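Local coordinates for thioesterase domain-containing protein (Chromobacterium violaceum, PDB 4RMM) that is probably a hotdog-fold thioesterase that hydrolyses acyl-CoA, though its own substrate is not established, at residues 125-128 with 129-133. Numbering follows the deposited sequence.
Sequences EAWQ and DDRSK
In the connection between antiparallel strands 119-127 and 136-143 of the hotdog sheet, the chain doubles back after the strand end and lays R131 over W127 and against E125. The residues are four and six positions apart, so the contact is local and lies at the protein surface. The R131 chain, extended from CG to NE, runs across one face of the indole. R131 CB sits 3.4 Å from the centroid of the W127 five-membered ring, only 7° off its normal, a CH-pi contact; CD follows over the middle of the ring system, 3.6 Å from W127 CZ2. The guanidinium then lies nearly flat on the indole, planes 11° apart. Its CZ is 4.3 Å from the centroid of the W127 six-membered ring, an off-centre cation-pi contact. W127 CG lies between its backbone N and carbonyl carbon (chi1 72°); with the ring so placed, CD1 lies 3.2 Å from the backbone N of R131. E125 takes the guanidinium at its edge: R131 NH2 bonds OE2 of E125 at 3.1 Å, and NE makes a weak bond to OE1 of E125 at 3.4 Å. The two-point salt bridge is not coplanar: the carboxylate and guanidinium planes are well turned from each other, and NH2 meets OE2 from above the carboxylate plane. R131 NH1 turns to Q109 OE1 on the adjacent strand 106-115. The type I turn from D130 to K133 is closed by K133 N to D130 O, 2.8 Å. With a face on the indole, NH2 and, weakly, NE bonded to E125, and NH1 bonded to Q109, the guanidinium is restricted in both tilt and rotation; its charge is probably balanced chiefly by E125, while the aliphatic part of R131 shields one face of the tryptophan.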
# COMPACT_ATOMS: atom_id res chain seq x y z
N GLU A 125 -6.98 -12.22 1.14
CA GLU A 125 -6.09 -13.28 0.69
C GLU A 125 -5.80 -13.04 -0.77
O GLU A 125 -6.69 -12.76 -1.56
CB GLU A 125 -6.76 -14.63 0.85
CG GLU A 125 -7.11 -14.97 2.27
CD GLU A 125 -8.17 -16.03 2.34
OE1 GLU A 125 -7.85 -17.22 2.12
OE2 GLU A 125 -9.34 -15.67 2.59
N ALA A 126 -4.53 -13.15 -1.13
CA ALA A 126 -4.15 -12.96 -2.51
C ALA A 126 -3.49 -14.26 -2.95
O ALA A 126 -2.56 -14.75 -2.31
CB ALA A 126 -3.19 -11.79 -2.65
N TRP A 127 -4.00 -14.84 -4.02
CA TRP A 127 -3.45 -16.09 -4.50
C TRP A 127 -3.50 -16.11 -6.01
O TRP A 127 -3.94 -15.15 -6.64
CB TRP A 127 -4.22 -17.28 -3.92
CG TRP A 127 -5.61 -17.46 -4.48
CD1 TRP A 127 -6.01 -18.43 -5.36
CD2 TRP A 127 -6.77 -16.66 -4.21
NE1 TRP A 127 -7.34 -18.28 -5.66
CE2 TRP A 127 -7.84 -17.20 -4.97
CE3 TRP A 127 -7.01 -15.54 -3.40
CZ2 TRP A 127 -9.13 -16.66 -4.94
CZ3 TRP A 127 -8.30 -15.00 -3.38
CH2 TRP A 127 -9.34 -15.56 -4.15
N GLN A 128 -3.03 -17.20 -6.59
CA GLN A 128 -3.04 -17.32 -8.03
C GLN A 128 -3.56 -18.68 -8.42
O GLN A 128 -4.71 -18.82 -8.83
CB GLN A 128 -1.62 -17.10 -8.57
CG GLN A 128 -1.07 -15.73 -8.22
CD GLN A 128 0.29 -15.46 -8.83
OE1 GLN A 128 1.28 -16.10 -8.46
NE2 GLN A 128 0.34 -14.52 -9.76
N ASP A 129 -2.73 -19.70 -8.27
CA ASP A 129 -3.12 -21.04 -8.65
C ASP A 129 -3.80 -21.78 -7.52
O ASP A 129 -4.75 -22.53 -7.74
CB ASP A 129 -1.88 -21.79 -9.13
CG ASP A 129 -2.22 -22.92 -10.08
OD1 ASP A 129 -3.05 -22.70 -10.98
OD2 ASP A 129 -1.64 -24.01 -9.92
N ASP A 130 -3.33 -21.56 -6.29
CA ASP A 130 -3.92 -22.24 -5.14
C ASP A 130 -4.11 -21.31 -3.94
O ASP A 130 -3.14 -20.84 -3.32
CB ASP A 130 -3.05 -23.45 -4.79
CG ASP A 130 -3.43 -24.08 -3.47
OD1 ASP A 130 -4.60 -23.96 -3.06
OD2 ASP A 130 -2.56 -24.72 -2.84
N ARG A 131 -5.37 -21.07 -3.60
CA ARG A 131 -5.73 -20.21 -2.49
C ARG A 131 -5.31 -20.83 -1.17
O ARG A 131 -5.43 -20.21 -0.11
CB ARG A 131 -7.23 -19.95 -2.49
CG ARG A 131 -7.67 -18.87 -1.53
CD ARG A 131 -9.10 -18.48 -1.78
NE ARG A 131 -9.52 -17.41 -0.88
CZ ARG A 131 -10.71 -16.83 -0.91
NH1 ARG A 131 -11.60 -17.21 -1.81
NH2 ARG A 131 -11.01 -15.86 -0.05
N SER A 132 -4.81 -22.07 -1.25
CA SER A 132 -4.34 -22.81 -0.09
C SER A 132 -2.87 -22.45 0.14
O SER A 132 -2.34 -22.62 1.23
CB SER A 132 -4.49 -24.32 -0.34
OG SER A 132 -3.25 -25.00 -0.21
N LYS A 133 -2.23 -21.95 -0.92
CA LYS A 133 -0.83 -21.52 -0.88
C LYS A 133 -0.84 -20.09 -1.43
O LYS A 133 -0.31 -19.82 -2.51
CB LYS A 133 0.03 -22.43 -1.76
CG LYS A 133 0.08 -23.87 -1.27
CD LYS A 133 0.92 -24.74 -2.19
CE LYS A 133 1.02 -26.16 -1.65
NZ LYS A 133 1.87 -27.04 -2.52